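Local coordinates for inositol-1-monophosphatase SuhB (Mycobacterium tuberculosis, PDB 2Q74), which probably catalyses the magnesium-dependent hydrolysis of myo-inositol 1-phosphate to free myo-inositol and phosphate, and dimerises when magnesium binds, at residues I116-V121 with A211-C216. Sequence-based numbering, arbitrary orientation.
Sequences IPAYAV and AALDLC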
loop_
_atom_site.group_PDB
_atom_site.type_symbol
_atom_site.label_atom_id
_atom_site.label_comp_id
_atom_site.label_asym_id
_atom_site.label_seq_id
_atom_site.Cartn_x
_atom_site.Cartn_y
_atom_site.Cartn_z
ATOM N N ILE A 116 -2.545 -8.724 -0.290
ATOM C CA ILE A 116 -1.917 -7.449 -0.034
ATOM C C ILE A 116 -2.172 -7.117 1.453
ATOM O O ILE A 116 -3.323 -6.999 1.862
ATOM C CB ILE A 116 -2.479 -6.346 -0.966
ATOM C CG1 ILE A 116 -2.225 -6.738 -2.437
ATOM C CG2 ILE A 116 -1.883 -4.968 -0.605
ATOM C CD1 ILE A 116 -2.877 -5.813 -3.422
ATOM N N PRO A 117 -1.103 -6.990 2.265
ATOM C CA PRO A 117 -1.258 -6.813 3.707
ATOM C C PRO A 117 -1.774 -5.453 4.044
ATOM O O PRO A 117 -1.049 -4.617 4.589
ATOM C CB PRO A 117 0.162 -6.981 4.242
ATOM C CG PRO A 117 1.004 -6.549 3.117
ATOM C CD PRO A 117 0.323 -7.053 1.887
ATOM N N ALA A 118 -3.044 -5.253 3.749
ATOM C CA ALA A 118 -3.692 -4.016 3.985
ATOM C C ALA A 118 -5.184 -4.314 4.008
ATOM O O ALA A 118 -5.946 -3.841 3.136
ATOM C CB ALA A 118 -3.346 -3.033 2.873
ATOM N N TYR A 119 -5.589 -5.121 4.993
ATOM C CA TYR A 119 -7.006 -5.257 5.335
ATOM C C TYR A 119 -7.156 -5.112 6.825
ATOM O O TYR A 119 -6.205 -5.367 7.565
ATOM C CB TYR A 119 -7.557 -6.592 4.877
ATOM C CG TYR A 119 -6.594 -7.725 5.004
ATOM C CD1 TYR A 119 -6.611 -8.584 6.099
ATOM C CD2 TYR A 119 -5.664 -7.945 4.014
ATOM C CE1 TYR A 119 -5.700 -9.648 6.175
ATOM C CE2 TYR A 119 -4.789 -8.973 4.077
ATOM C CZ TYR A 119 -4.787 -9.826 5.149
ATOM O OH TYR A 119 -3.868 -10.871 5.143
ATOM N N ALA A 120 -8.350 -4.744 7.281
ATOM C CA ALA A 120 -8.531 -4.396 8.697
ATOM C C ALA A 120 -9.888 -4.798 9.292
ATOM O O ALA A 120 -10.892 -4.921 8.607
ATOM C CB ALA A 120 -8.325 -2.931 8.864
ATOM N N VAL A 121 -9.888 -5.002 10.596
ATOM C CA VAL A 121 -11.107 -5.157 11.354
ATOM C C VAL A 121 -11.415 -3.770 11.943
ATOM O O VAL A 121 -10.539 -3.160 12.553
ATOM C CB VAL A 121 -10.907 -6.173 12.485
ATOM C CG1 VAL A 121 -12.194 -6.320 13.285
ATOM C CG2 VAL A 121 -10.419 -7.519 11.921
ATOM N N ALA A 211 -10.253 1.919 3.541
ATOM C CA ALA A 211 -10.635 3.205 4.068
ATOM C C ALA A 211 -10.275 3.299 5.538
ATOM O O ALA A 211 -9.775 4.321 5.994
ATOM C CB ALA A 211 -12.125 3.430 3.862
ATOM N N ALA A 212 -10.500 2.205 6.259
ATOM C CA ALA A 212 -10.200 2.135 7.680
ATOM C C ALA A 212 -8.712 2.416 7.932
ATOM O O ALA A 212 -8.343 3.200 8.827
ATOM C CB ALA A 212 -10.602 0.764 8.235
ATOM N N LEU A 213 -7.867 1.786 7.123
ATOM C CA LEU A 213 -6.422 1.931 7.279
ATOM C C LEU A 213 -5.916 3.296 6.839
ATOM O O LEU A 213 -4.931 3.772 7.393
ATOM C CB LEU A 213 -5.680 0.794 6.521
ATOM C CG LEU A 213 -5.803 -0.592 7.163
ATOM C CD1 LEU A 213 -5.142 -1.697 6.279
ATOM C CD2 LEU A 213 -5.230 -0.595 8.564
ATOM N N ASP A 214 -6.558 3.911 5.847
ATOM C CA ASP A 214 -6.192 5.247 5.388
ATOM C C ASP A 214 -6.452 6.269 6.508
ATOM O O ASP A 214 -5.630 7.144 6.796
ATOM C CB ASP A 214 -7.032 5.650 4.160
ATOM C CG ASP A 214 -6.621 4.923 2.878
ATOM O OD1 ASP A 214 -5.421 4.694 2.655
ATOM O OD2 ASP A 214 -7.505 4.606 2.071
ATOM N N LEU A 215 -7.616 6.176 7.125
ATOM C CA LEU A 215 -7.929 7.039 8.226
ATOM C C LEU A 215 -6.884 6.868 9.332
ATOM O O LEU A 215 -6.443 7.837 9.943
ATOM C CB LEU A 215 -9.345 6.753 8.725
ATOM C CG LEU A 215 -10.445 7.250 7.760
ATOM C CD1 LEU A 215 -11.782 6.597 8.040
ATOM C CD2 LEU A 215 -10.557 8.829 7.865
ATOM N N CYS A 216 -6.421 5.639 9.552
ATOM C CA CYS A 216 -5.420 5.425 10.616
ATOM C C CYS A 216 -4.054 6.002 10.208
ATOM O O CYS A 216 -3.317 6.569 11.038
ATOM C CB CYS A 216 -5.305 3.942 10.970
ATOM S SG CYS A 216 -6.772 3.247 11.756
#
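Leu213 reaches out from helix 211-220 onto the chain from Ala118 to Ala120, in the middle of the alpha-beta-alpha-beta-alpha sandwich of the inositol monophosphatase fold. The helix lies between the two sheets: Ala212 and Cys216 touch Val136 of the larger one, while Ala211 and Leu215 rest on Tyr226 of the smaller. Leu213 CB is aimed at 116-121 but stays 5.1 Å from Ala120 CB. The next atom, Leu213 CG, lies anti to the carbonyl carbon (chi1 -72°) and meets Ala120 CB at 3.8 Å. Here the side chain forks. Leu213 CD2 stays alongside Ala120 CB, at 3.9 Å, whereas Leu213 CD1, anti to CA (chi2 175°), runs on to the backbone, with Ala118 C 3.5 Å away and the peptide N of Tyr119 next to it. CD1 of Leu213 also lies 4.1 Å from Ala118 CB, just past the inverse gamma turn centred on Pro117. One residue earlier in the helix, Ala212 CB adds a looser methyl contact with Ala120 CB, at 4.4 Å. The contact is buried, and its side-chain contacts are all apolar, yet it borders the probable metal site: Asp107, by similarity a magnesium ligand, shares a backbone hydrogen bond with Ala120, and its OD2 accepts one from Ala212 N.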